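Local structure of nitronate monooxygenase family protein (Pseudomonas aeruginosa, 4QIT) at residues P218-D227 with A239-A247. The protein uses FMN and molecular oxygen to carry out the oxidative denitrification of alkyl nitronates, with the toxin propionate 3-nitronate as its best substrate. The protein carries 1 engineered substitution. Residues are numbered along the deposited sequence; the frame is centred on the assembly and turned at random.
Sequences PVVAAGGIMD and ASAVQMGTA. With FMN (flavin mononucleotide), chain C.
Three backbone hydrogen bonds join 218-227 and 239-247, whose strands 219-222 and 241-244 run parallel: Ser240 N to Val219 O (2.8 Å), Ala221 N to Ala241 O (2.9 Å) and Gln243 N to Ala221 O (2.8 Å). Beyond Ala222 the two segments diverge, and waters bridge their backbones. One water accepts from Gly223 N and Ile225 N and donates to Gln243 O and FMN O1P; a second links Ile225 O, Ala247 N and the same phosphate oxygen. The phosphate is also gripped directly from both segments, by Gly224 N at O2P, Gly245 N at O1P, and Thr246 at O3P through both its N and OG1. Gln243 CG lies anti to the backbone N (chi1 175°), and the extended chain beyond it carries NE2 to ribityl O2' (2.9 Å). On the face shared with Gln243, Val220 CG1 packs against Gln243 CB (3.8 Å). On the other face Ile225 CD1 meets Val242 CG1 (3.9 Å); Ile231 of helix 228-236 packs on both, and Ala234 of the same helix on Val242. Met244, bent at chi3 (67°), folds its methyl CE over Ile225 O, while Met226 brings CE to Ala247 CA (3.9 Å). Strand 219-222, helix 228-236 and strand 241-244 form a beta-alpha-beta unit of the TIM barrel, whose C-terminal strand ends and following loops build the phosphate-binding site typical of FMN-dependent barrels.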
loop_
_atom_site.group_PDB
_atom_site.type_symbol
_atom_site.label_atom_id
_atom_site.label_comp_id
_atom_site.label_asym_id
_atom_site.label_seq_id
_atom_site.Cartn_x
_atom_site.Cartn_y
_atom_site.Cartn_z
ATOM N N PRO A 218 11.775 -17.354 -7.218
ATOM C CA PRO A 218 10.418 -17.159 -7.731
ATOM C C PRO A 218 9.615 -16.355 -6.714
ATOM O O PRO A 218 9.726 -16.594 -5.509
ATOM C CB PRO A 218 9.868 -18.585 -7.820
ATOM C CG PRO A 218 11.088 -19.453 -7.938
ATOM C CD PRO A 218 12.131 -18.780 -7.111
ATOM N N VAL A 219 8.828 -15.407 -7.204
ATOM C CA VAL A 219 8.061 -14.507 -6.356
ATOM C C VAL A 219 6.580 -14.841 -6.453
ATOM O O VAL A 219 6.014 -14.841 -7.545
ATOM C CB VAL A 219 8.270 -13.043 -6.780
ATOM C CG1 VAL A 219 7.427 -12.101 -5.903
ATOM C CG2 VAL A 219 9.735 -12.666 -6.684
ATOM N N VAL A 220 5.962 -15.126 -5.311
ATOM C CA VAL A 220 4.520 -15.359 -5.251
ATOM C C VAL A 220 3.880 -14.071 -4.753
ATOM O O VAL A 220 4.154 -13.653 -3.624
ATOM C CB VAL A 220 4.161 -16.514 -4.284
ATOM C CG1 VAL A 220 2.663 -16.759 -4.266
ATOM C CG2 VAL A 220 4.897 -17.798 -4.682
ATOM N N ALA A 221 3.061 -13.431 -5.590
ATOM C CA ALA A 221 2.429 -12.144 -5.230
ATOM C C ALA A 221 1.253 -12.365 -4.277
ATOM O O ALA A 221 0.362 -13.158 -4.572
ATOM C CB ALA A 221 1.935 -11.434 -6.477
ATOM N N ALA A 222 1.231 -11.641 -3.154
ATOM C CA ALA A 222 0.155 -11.781 -2.174
ATOM C C ALA A 222 -0.305 -10.413 -1.710
ATOM O O ALA A 222 0.488 -9.612 -1.205
ATOM C CB ALA A 222 0.609 -12.609 -0.982
ATOM N N GLY A 223 -1.596 -10.142 -1.860
ATOM C CA GLY A 223 -2.164 -8.912 -1.326
ATOM C C GLY A 223 -2.981 -8.141 -2.339
ATOM O O GLY A 223 -2.454 -7.496 -3.244
ATOM N N GLY A 224 -4.300 -8.216 -2.173
ATOM C CA GLY A 224 -5.216 -7.437 -2.981
ATOM C C GLY A 224 -5.658 -8.064 -4.288
ATOM O O GLY A 224 -6.413 -7.454 -5.043
ATOM N N ILE A 225 -5.210 -9.285 -4.550
ATOM C CA ILE A 225 -5.532 -9.963 -5.805
ATOM C C ILE A 225 -6.839 -10.755 -5.655
ATOM O O ILE A 225 -6.944 -11.625 -4.794
ATOM C CB ILE A 225 -4.361 -10.862 -6.216
ATOM C CG1 ILE A 225 -3.129 -9.982 -6.476
ATOM C CG2 ILE A 225 -4.724 -11.682 -7.460
ATOM C CD1 ILE A 225 -1.819 -10.755 -6.576
ATOM N N MET A 226 -7.832 -10.435 -6.486
ATOM C CA MET A 226 -9.202 -10.934 -6.301
ATOM C C MET A 226 -9.793 -11.552 -7.571
ATOM O O MET A 226 -10.885 -12.124 -7.543
ATOM C CB MET A 226 -10.116 -9.786 -5.852
ATOM C CG MET A 226 -9.684 -9.128 -4.530
ATOM S SD MET A 226 -9.781 -10.266 -3.137
ATOM C CE MET A 226 -11.558 -10.416 -3.017
ATOM N N ASP A 227 -9.091 -11.407 -8.686
ATOM C CA ASP A 227 -9.622 -11.867 -9.964
ATOM C C ASP A 227 -8.490 -12.115 -10.965
ATOM O O ASP A 227 -7.321 -11.865 -10.657
ATOM C CB ASP A 227 -10.694 -10.903 -10.506
ATOM C CG ASP A 227 -10.182 -9.484 -10.708
ATOM O OD1 ASP A 227 -8.958 -9.261 -10.764
ATOM O OD2 ASP A 227 -11.023 -8.565 -10.827
ATOM N N ALA A 239 5.938 -11.774 -11.193
ATOM C CA ALA A 239 5.640 -12.857 -10.260
ATOM C C ALA A 239 5.579 -14.190 -10.996
ATOM O O ALA A 239 5.282 -14.236 -12.190
ATOM C CB ALA A 239 4.313 -12.602 -9.542
ATOM N N SER A 240 5.842 -15.265 -10.263
ATOM C CA SER A 240 5.716 -16.617 -10.801
ATOM C C SER A 240 4.399 -17.274 -10.419
ATOM O O SER A 240 4.046 -18.318 -10.973
ATOM C CB SER A 240 6.865 -17.493 -10.307
ATOM O OG SER A 240 8.109 -16.977 -10.748
ATOM N N ALA A 241 3.684 -16.677 -9.461
ATOM C CA ALA A 241 2.411 -17.205 -8.981
ATOM C C ALA A 241 1.732 -16.153 -8.115
ATOM O O ALA A 241 2.305 -15.093 -7.858
ATOM C CB ALA A 241 2.621 -18.499 -8.190
ATOM N N VAL A 242 0.514 -16.443 -7.673
ATOM C CA VAL A 242 -0.186 -15.581 -6.724
ATOM C C VAL A 242 -0.669 -16.381 -5.522
ATOM O O VAL A 242 -0.868 -17.607 -5.600
ATOM C CB VAL A 242 -1.393 -14.851 -7.375
ATOM C CG1 VAL A 242 -0.919 -14.009 -8.551
ATOM C CG2 VAL A 242 -2.486 -15.845 -7.812
ATOM N N GLN A 243 -0.835 -15.685 -4.403
ATOM C CA GLN A 243 -1.419 -16.266 -3.206
ATOM C C GLN A 243 -2.575 -15.365 -2.805
ATOM O O GLN A 243 -2.405 -14.138 -2.691
ATOM C CB GLN A 243 -0.385 -16.355 -2.081
ATOM C CG GLN A 243 -0.966 -16.854 -0.770
ATOM C CD GLN A 243 0.106 -17.390 0.153
ATOM O OE1 GLN A 243 0.906 -18.240 -0.239
ATOM N NE2 GLN A 243 0.140 -16.885 1.380
ATOM N N MET A 244 -3.747 -15.978 -2.617
ATOM C CA MET A 244 -5.005 -15.257 -2.446
ATOM C C MET A 244 -5.745 -15.776 -1.226
ATOM O O MET A 244 -6.053 -16.965 -1.151
ATOM C CB MET A 244 -5.876 -15.435 -3.703
ATOM C CG MET A 244 -5.272 -14.793 -4.948
ATOM S SD MET A 244 -6.086 -15.263 -6.486
ATOM C CE MET A 244 -7.675 -14.486 -6.249
ATOM N N GLY A 245 -6.011 -14.891 -0.267
ATOM C CA GLY A 245 -6.719 -15.265 0.942
ATOM C C GLY A 245 -8.162 -14.785 0.933
ATOM O O GLY A 245 -9.103 -15.587 0.935
ATOM N N THR A 246 -8.333 -13.466 0.921
ATOM C CA THR A 246 -9.663 -12.864 1.018
ATOM C C THR A 246 -10.636 -13.437 -0.015
ATOM O O THR A 246 -11.804 -13.688 0.293
ATOM C CB THR A 246 -9.565 -11.338 0.867
ATOM O OG1 THR A 246 -8.705 -10.835 1.896
ATOM C CG2 THR A 246 -10.930 -10.678 1.006
ATOM N N ALA A 247 -10.140 -13.697 -1.222
ATOM C CA ALA A 247 -10.990 -14.249 -2.290
ATOM C C ALA A 247 -11.637 -15.591 -1.930
ATOM O O ALA A 247 -12.708 -15.920 -2.466
ATOM C CB ALA A 247 -10.212 -14.378 -3.575
HETATM N N1 FMN C . -0.853 -15.930 6.413
HETATM C C2 FMN C . -0.143 -16.882 7.133
HETATM O O2 FMN C . 1.049 -17.036 6.900
HETATM N N3 FMN C . -0.754 -17.674 8.079
HETATM C C4 FMN C . -2.097 -17.488 8.331
HETATM O O4 FMN C . -2.683 -18.160 9.175
HETATM C C4A FMN C . -2.806 -16.533 7.625
HETATM N N5 FMN C . -4.137 -16.373 7.905
HETATM C C5A FMN C . -4.888 -15.453 7.214
HETATM C C6 FMN C . -6.236 -15.337 7.523
HETATM C C7 FMN C . -7.036 -14.437 6.849
HETATM C C7M FMN C . -8.490 -14.388 7.225
HETATM C C8 FMN C . -6.477 -13.618 5.868
HETATM C C8M FMN C . -7.332 -12.619 5.142
HETATM C C9 FMN C . -5.115 -13.733 5.565
HETATM C C9A FMN C . -4.307 -14.659 6.235
HETATM N N10 FMN C . -2.948 -14.805 5.951
HETATM C C10 FMN C . -2.198 -15.743 6.657
HETATM C "C1'" FMN C . -2.288 -13.931 4.914
HETATM C "C2'" FMN C . -2.242 -14.567 3.535
HETATM O "O2'" FMN C . -1.244 -15.555 3.511
HETATM C "C3'" FMN C . -1.902 -13.535 2.469
HETATM O "O3'" FMN C . -0.812 -12.721 2.846
HETATM C "C4'" FMN C . -3.108 -12.640 2.293
HETATM O "O4'" FMN C . -4.290 -13.406 2.438
HETATM C "C5'" FMN C . -3.077 -12.054 0.893
HETATM O "O5'" FMN C . -3.956 -10.972 0.944
HETATM P P FMN C . -5.410 -11.046 0.302
HETATM O O1P FMN C . -5.438 -12.118 -0.755
HETATM O O2P FMN C . -5.714 -9.677 -0.224
HETATM O O3P FMN C . -6.311 -11.424 1.430
HETATM O O HOH W 1 9.015 -14.592 -10.053
HETATM O O HOH W 2 -3.797 -11.676 -2.894
HETATM O O HOH W 3 -7.595 -12.767 -2.263
#